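Long-range contact in ESX-1 secretion system protein EccA1 (Mycobacterium tuberculosis, PDB 4F3V), which probably hydrolyses ATP, as the whole protein, and may power export of ESX-1 substrates, this chain being its N-terminal TPR domain: residues A142-V154 with T257-P271. Residues are numbered along the deposited sequence; the frame is centred on the assembly and turned at random.
With SO4 (sulfate ion), chain F.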
loop_
_atom_site.group_PDB
_atom_site.type_symbol
_atom_site.label_atom_id
_atom_site.label_comp_id
_atom_site.label_asym_id
_atom_site.label_seq_id
_atom_site.Cartn_x
_atom_site.Cartn_y
_atom_site.Cartn_z
ATOM N N ALA A 142 0.639 -7.551 5.907
ATOM C CA ALA A 142 1.864 -7.836 5.174
ATOM C C ALA A 142 2.560 -6.530 4.760
ATOM O O ALA A 142 3.788 -6.401 4.857
ATOM C CB ALA A 142 1.556 -8.710 3.959
ATOM N N VAL A 143 1.762 -5.534 4.378
ATOM C CA VAL A 143 2.275 -4.203 4.081
ATOM C C VAL A 143 2.885 -3.530 5.324
ATOM O O VAL A 143 3.990 -3.009 5.269
ATOM C CB VAL A 143 1.191 -3.271 3.453
ATOM C CG1 VAL A 143 1.652 -1.831 3.480
ATOM C CG2 VAL A 143 0.824 -3.709 2.024
ATOM N N VAL A 144 2.159 -3.550 6.443
ATOM C CA VAL A 144 2.605 -2.920 7.669
ATOM C C VAL A 144 3.857 -3.610 8.233
ATOM O O VAL A 144 4.871 -2.944 8.565
ATOM C CB VAL A 144 1.480 -2.887 8.726
ATOM C CG1 VAL A 144 1.962 -2.286 10.069
ATOM C CG2 VAL A 144 0.276 -2.138 8.178
ATOM N N TYR A 145 3.797 -4.937 8.331
ATOM C CA TYR A 145 4.924 -5.716 8.840
ATOM C C TYR A 145 6.150 -5.551 7.907
ATOM O O TYR A 145 7.286 -5.439 8.380
ATOM C CB TYR A 145 4.545 -7.211 8.987
ATOM C CG TYR A 145 3.655 -7.545 10.184
ATOM C CD1 TYR A 145 3.928 -7.047 11.468
ATOM C CD2 TYR A 145 2.588 -8.417 10.047
ATOM C CE1 TYR A 145 3.118 -7.350 12.551
ATOM C CE2 TYR A 145 1.791 -8.753 11.124
ATOM C CZ TYR A 145 2.067 -8.239 12.374
ATOM O OH TYR A 145 1.241 -8.587 13.390
ATOM N N GLY A 146 5.920 -5.533 6.598
ATOM C CA GLY A 146 7.025 -5.381 5.628
ATOM C C GLY A 146 7.713 -4.048 5.795
ATOM O O GLY A 146 8.952 -3.961 5.725
ATOM N N ALA A 147 6.909 -3.000 6.041
ATOM C CA ALA A 147 7.451 -1.659 6.247
ATOM C C ALA A 147 8.427 -1.632 7.428
ATOM O O ALA A 147 9.450 -0.947 7.376
ATOM C CB ALA A 147 6.346 -0.616 6.414
ATOM N N ALA A 148 8.136 -2.438 8.442
ATOM C CA ALA A 148 8.967 -2.547 9.651
ATOM C C ALA A 148 10.013 -3.666 9.564
ATOM O O ALA A 148 10.655 -4.029 10.579
ATOM C CB ALA A 148 8.054 -2.780 10.878
ATOM N N GLU A 149 10.163 -4.248 8.377
ATOM C CA GLU A 149 11.100 -5.378 8.153
ATOM C C GLU A 149 10.852 -6.568 9.092
ATOM O O GLU A 149 11.787 -7.297 9.493
ATOM C CB GLU A 149 12.555 -4.907 8.245
ATOM C CG GLU A 149 12.868 -3.805 7.239
ATOM C CD GLU A 149 14.289 -3.253 7.321
ATOM O OE1 GLU A 149 15.219 -3.948 7.735
ATOM O OE2 GLU A 149 14.479 -2.084 6.943
ATOM N N ARG A 150 9.578 -6.813 9.381
ATOM C CA ARG A 150 9.180 -7.938 10.195
ATOM C C ARG A 150 8.843 -9.130 9.291
ATOM O O ARG A 150 7.674 -9.479 9.097
ATOM C CB ARG A 150 8.018 -7.523 11.090
ATOM C CG ARG A 150 8.493 -6.621 12.220
ATOM C CD ARG A 150 7.337 -6.137 13.085
ATOM N NE ARG A 150 6.699 -7.213 13.846
ATOM C CZ ARG A 150 5.938 -7.024 14.931
ATOM N NH1 ARG A 150 5.701 -5.801 15.404
ATOM N NH2 ARG A 150 5.425 -8.069 15.556
ATOM N N TRP A 151 9.891 -9.711 8.705
ATOM C CA TRP A 151 9.704 -10.650 7.604
ATOM C C TRP A 151 9.016 -11.921 7.992
ATOM O O TRP A 151 8.241 -12.435 7.211
ATOM C CB TRP A 151 11.030 -10.948 6.917
ATOM C CG TRP A 151 11.699 -9.668 6.476
ATOM C CD1 TRP A 151 12.889 -9.140 6.934
ATOM C CD2 TRP A 151 11.182 -8.678 5.519
ATOM N NE1 TRP A 151 13.157 -7.934 6.319
ATOM C CE2 TRP A 151 12.173 -7.607 5.457
ATOM C CE3 TRP A 151 10.074 -8.613 4.697
ATOM C CZ2 TRP A 151 12.015 -6.499 4.628
ATOM C CZ3 TRP A 151 9.910 -7.496 3.885
ATOM C CH2 TRP A 151 10.877 -6.465 3.831
ATOM N N THR A 152 9.278 -12.440 9.182
ATOM C CA THR A 152 8.583 -13.645 9.623
ATOM C C THR A 152 7.070 -13.370 9.850
ATOM O O THR A 152 6.251 -14.227 9.575
ATOM C CB THR A 152 9.229 -14.223 10.889
ATOM O OG1 THR A 152 9.380 -13.169 11.853
ATOM C CG2 THR A 152 10.622 -14.781 10.567
ATOM N N ASP A 153 6.709 -12.157 10.282
ATOM C CA ASP A 153 5.282 -11.803 10.462
ATOM C C ASP A 153 4.611 -11.641 9.076
ATOM O O ASP A 153 3.447 -12.036 8.888
ATOM C CB ASP A 153 5.138 -10.531 11.292
ATOM C CG ASP A 153 5.597 -10.712 12.735
ATOM O OD1 ASP A 153 5.237 -11.741 13.334
ATOM O OD2 ASP A 153 6.290 -9.813 13.281
ATOM N N VAL A 154 5.353 -11.106 8.102
ATOM C CA VAL A 154 4.869 -11.054 6.732
ATOM C C VAL A 154 4.494 -12.456 6.267
ATOM O O VAL A 154 3.379 -12.688 5.822
ATOM C CB VAL A 154 5.900 -10.428 5.768
ATOM C CG1 VAL A 154 5.490 -10.688 4.313
ATOM C CG2 VAL A 154 6.046 -8.921 6.040
ATOM N N THR A 257 18.555 -10.573 7.407
ATOM C CA THR A 257 18.362 -10.849 8.822
ATOM C C THR A 257 17.879 -12.301 8.978
ATOM O O THR A 257 17.899 -13.087 8.013
ATOM C CB THR A 257 17.401 -9.813 9.457
ATOM O OG1 THR A 257 17.360 -9.964 10.889
ATOM C CG2 THR A 257 15.991 -9.933 8.884
ATOM N N THR A 258 17.449 -12.656 10.186
ATOM C CA THR A 258 16.960 -14.009 10.516
ATOM C C THR A 258 15.798 -13.898 11.498
ATOM O O THR A 258 15.603 -12.845 12.138
ATOM C CB THR A 258 18.066 -14.847 11.181
ATOM O OG1 THR A 258 18.337 -14.314 12.472
ATOM C CG2 THR A 258 19.355 -14.827 10.362
ATOM N N ALA A 259 15.050 -14.988 11.650
ATOM C CA ALA A 259 13.973 -15.058 12.627
ATOM C C ALA A 259 14.483 -14.727 14.040
ATOM O O ALA A 259 13.867 -13.937 14.773
ATOM C CB ALA A 259 13.333 -16.433 12.611
ATOM N N GLU A 260 15.620 -15.314 14.394
ATOM C CA GLU A 260 16.232 -15.088 15.704
ATOM C C GLU A 260 16.598 -13.616 15.916
ATOM O O GLU A 260 16.331 -13.029 16.969
ATOM C CB GLU A 260 17.461 -15.999 15.870
ATOM C CG GLU A 260 17.077 -17.488 15.879
ATOM C CD GLU A 260 16.775 -18.115 14.506
ATOM O OE1 GLU A 260 16.927 -17.494 13.415
ATOM O OE2 GLU A 260 16.343 -19.289 14.531
ATOM N N GLN A 261 17.183 -13.007 14.901
ATOM C CA GLN A 261 17.573 -11.607 14.996
ATOM C C GLN A 261 16.342 -10.698 15.146
ATOM O O GLN A 261 16.333 -9.791 15.981
ATOM C CB GLN A 261 18.423 -11.232 13.785
ATOM C CG GLN A 261 19.280 -10.010 14.002
ATOM C CD GLN A 261 20.233 -9.707 12.868
ATOM O OE1 GLN A 261 19.864 -9.744 11.696
ATOM N NE2 GLN A 261 21.469 -9.335 13.227
ATOM N N ILE A 262 15.303 -10.934 14.352
ATOM C CA ILE A 262 14.056 -10.162 14.488
ATOM C C ILE A 262 13.465 -10.300 15.914
ATOM O O ILE A 262 13.063 -9.310 16.528
ATOM C CB ILE A 262 12.987 -10.589 13.447
ATOM C CG1 ILE A 262 13.460 -10.245 12.013
ATOM C CG2 ILE A 262 11.668 -9.943 13.789
ATOM C CD1 ILE A 262 12.594 -10.842 10.909
ATOM N N ALA A 263 13.438 -11.520 16.434
ATOM C CA ALA A 263 12.935 -11.756 17.787
ATOM C C ALA A 263 13.774 -11.076 18.877
ATOM O O ALA A 263 13.250 -10.775 19.953
ATOM C CB ALA A 263 12.832 -13.256 18.063
ATOM N N SER A 264 15.052 -10.828 18.618
ATOM C CA SER A 264 15.918 -10.149 19.602
ATOM C C SER A 264 15.800 -8.614 19.554
ATOM O O SER A 264 16.452 -7.923 20.313
ATOM C CB SER A 264 17.390 -10.538 19.399
ATOM O OG SER A 264 17.919 -9.843 18.269
ATOM N N ARG A 265 14.977 -8.065 18.672
ATOM C CA ARG A 265 14.828 -6.610 18.641
ATOM C C ARG A 265 14.301 -6.106 19.986
ATOM O O ARG A 265 13.329 -6.647 20.513
ATOM C CB ARG A 265 13.870 -6.191 17.523
ATOM C CG ARG A 265 14.422 -6.331 16.118
ATOM C CD ARG A 265 13.335 -6.065 15.075
ATOM N NE ARG A 265 13.810 -6.335 13.714
ATOM C CZ ARG A 265 13.088 -6.102 12.610
ATOM N NH1 ARG A 265 11.851 -5.598 12.695
ATOM N NH2 ARG A 265 13.607 -6.365 11.423
ATOM N N ALA A 266 14.924 -5.066 20.529
ATOM C CA ALA A 266 14.407 -4.409 21.736
ATOM C C ALA A 266 13.015 -3.813 21.448
ATOM O O ALA A 266 12.152 -3.762 22.331
ATOM C CB ALA A 266 15.375 -3.333 22.229
ATOM N N ASP A 267 12.815 -3.371 20.205
ATOM C CA ASP A 267 11.514 -2.902 19.737
ATOM C C ASP A 267 11.226 -3.595 18.403
ATOM O O ASP A 267 11.889 -3.304 17.423
ATOM C CB ASP A 267 11.566 -1.398 19.556
ATOM C CG ASP A 267 10.296 -0.817 18.908
ATOM O OD1 ASP A 267 9.346 -1.545 18.550
ATOM O OD2 ASP A 267 10.275 0.413 18.769
ATOM N N PRO A 268 10.255 -4.519 18.376
ATOM C CA PRO A 268 9.963 -5.318 17.190
ATOM C C PRO A 268 9.733 -4.461 15.934
ATOM O O PRO A 268 9.984 -4.925 14.837
ATOM C CB PRO A 268 8.657 -6.057 17.541
ATOM C CG PRO A 268 8.363 -5.772 18.946
ATOM C CD PRO A 268 9.408 -4.876 19.530
ATOM N N TRP A 269 9.252 -3.227 16.110
ATOM C CA TRP A 269 9.003 -2.319 14.969
ATOM C C TRP A 269 10.243 -1.657 14.429
ATOM O O TRP A 269 10.181 -0.976 13.402
ATOM C CB TRP A 269 8.002 -1.257 15.380
ATOM C CG TRP A 269 6.622 -1.797 15.693
ATOM C CD1 TRP A 269 5.935 -1.733 16.919
ATOM C CD2 TRP A 269 5.706 -2.488 14.784
ATOM N NE1 TRP A 269 4.687 -2.308 16.820
ATOM C CE2 TRP A 269 4.489 -2.789 15.563
ATOM C CE3 TRP A 269 5.759 -2.863 13.450
ATOM C CZ2 TRP A 269 3.394 -3.442 15.005
ATOM C CZ3 TRP A 269 4.648 -3.522 12.901
ATOM C CH2 TRP A 269 3.488 -3.800 13.668
ATOM N N ASP A 270 11.373 -1.812 15.119
ATOM C CA ASP A 270 12.607 -1.095 14.797
ATOM C C ASP A 270 13.753 -2.068 14.438
ATOM O O ASP A 270 14.384 -2.661 15.316
ATOM C CB ASP A 270 13.016 -0.194 15.973
ATOM C CG ASP A 270 14.240 0.676 15.666
ATOM O OD1 ASP A 270 14.773 0.637 14.541
ATOM O OD2 ASP A 270 14.689 1.410 16.562
ATOM N N PRO A 271 14.028 -2.209 13.132
ATOM C CA PRO A 271 15.086 -3.081 12.684
ATOM C C PRO A 271 16.460 -2.682 13.213
ATOM O O PRO A 271 17.350 -3.534 13.290
ATOM C CB PRO A 271 15.073 -2.919 11.154
ATOM C CG PRO A 271 13.825 -2.204 10.829
ATOM C CD PRO A 271 13.411 -1.448 12.035
HETATM S S SO4 F . 3.797 -6.553 18.252
HETATM O O1 SO4 F . 4.506 -7.755 18.766
HETATM O O2 SO4 F . 4.794 -5.491 18.013
HETATM O O3 SO4 F . 3.031 -6.925 17.019
HETATM O O4 SO4 F . 2.845 -6.053 19.265
HETATM O O HOH W 1 10.956 -13.654 14.297
#
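R150 lies over the indole of W269, and its long chain meets several partners in turn. From CB, CG stands anti to the carbonyl carbon (chi1 -74°), and CG and CD then run past the next loop, R150 CD 3.4 Å from P268 O. A bend at chi3 (67°) swings the head over the tryptophan. There R150 NE and NH2 share D153 OD2, a salt bridge with NE at 2.7 Å, while R150 CZ sits 4.2 Å from the centroid of the six-membered ring of W269, a cation-pi contact with the guanidinium steeply inclined to the indole. R150 NH1, poised above that face, also donates to O2 of a sulfate, probably from the crystallisation liquor, at 2.8 Å. The backbone behind R150 is the turn between helices 134-147 and 151-158 of this largely helical TPR-type domain, and E149, with positive phi, closes a Schellman motif there. That ending turns two carbonyls toward the extended R265, whose NH1 donates to A148 O (2.9 Å) and NH2 to E149 O (2.8 Å); NH1 also binds P268 O. A148, small enough to sit close, sets CB against the indole edge, 3.4 Å from W269 CE3. The CD1 methyl of I262 packs against the backbone at W151 N, 3.7 Å away.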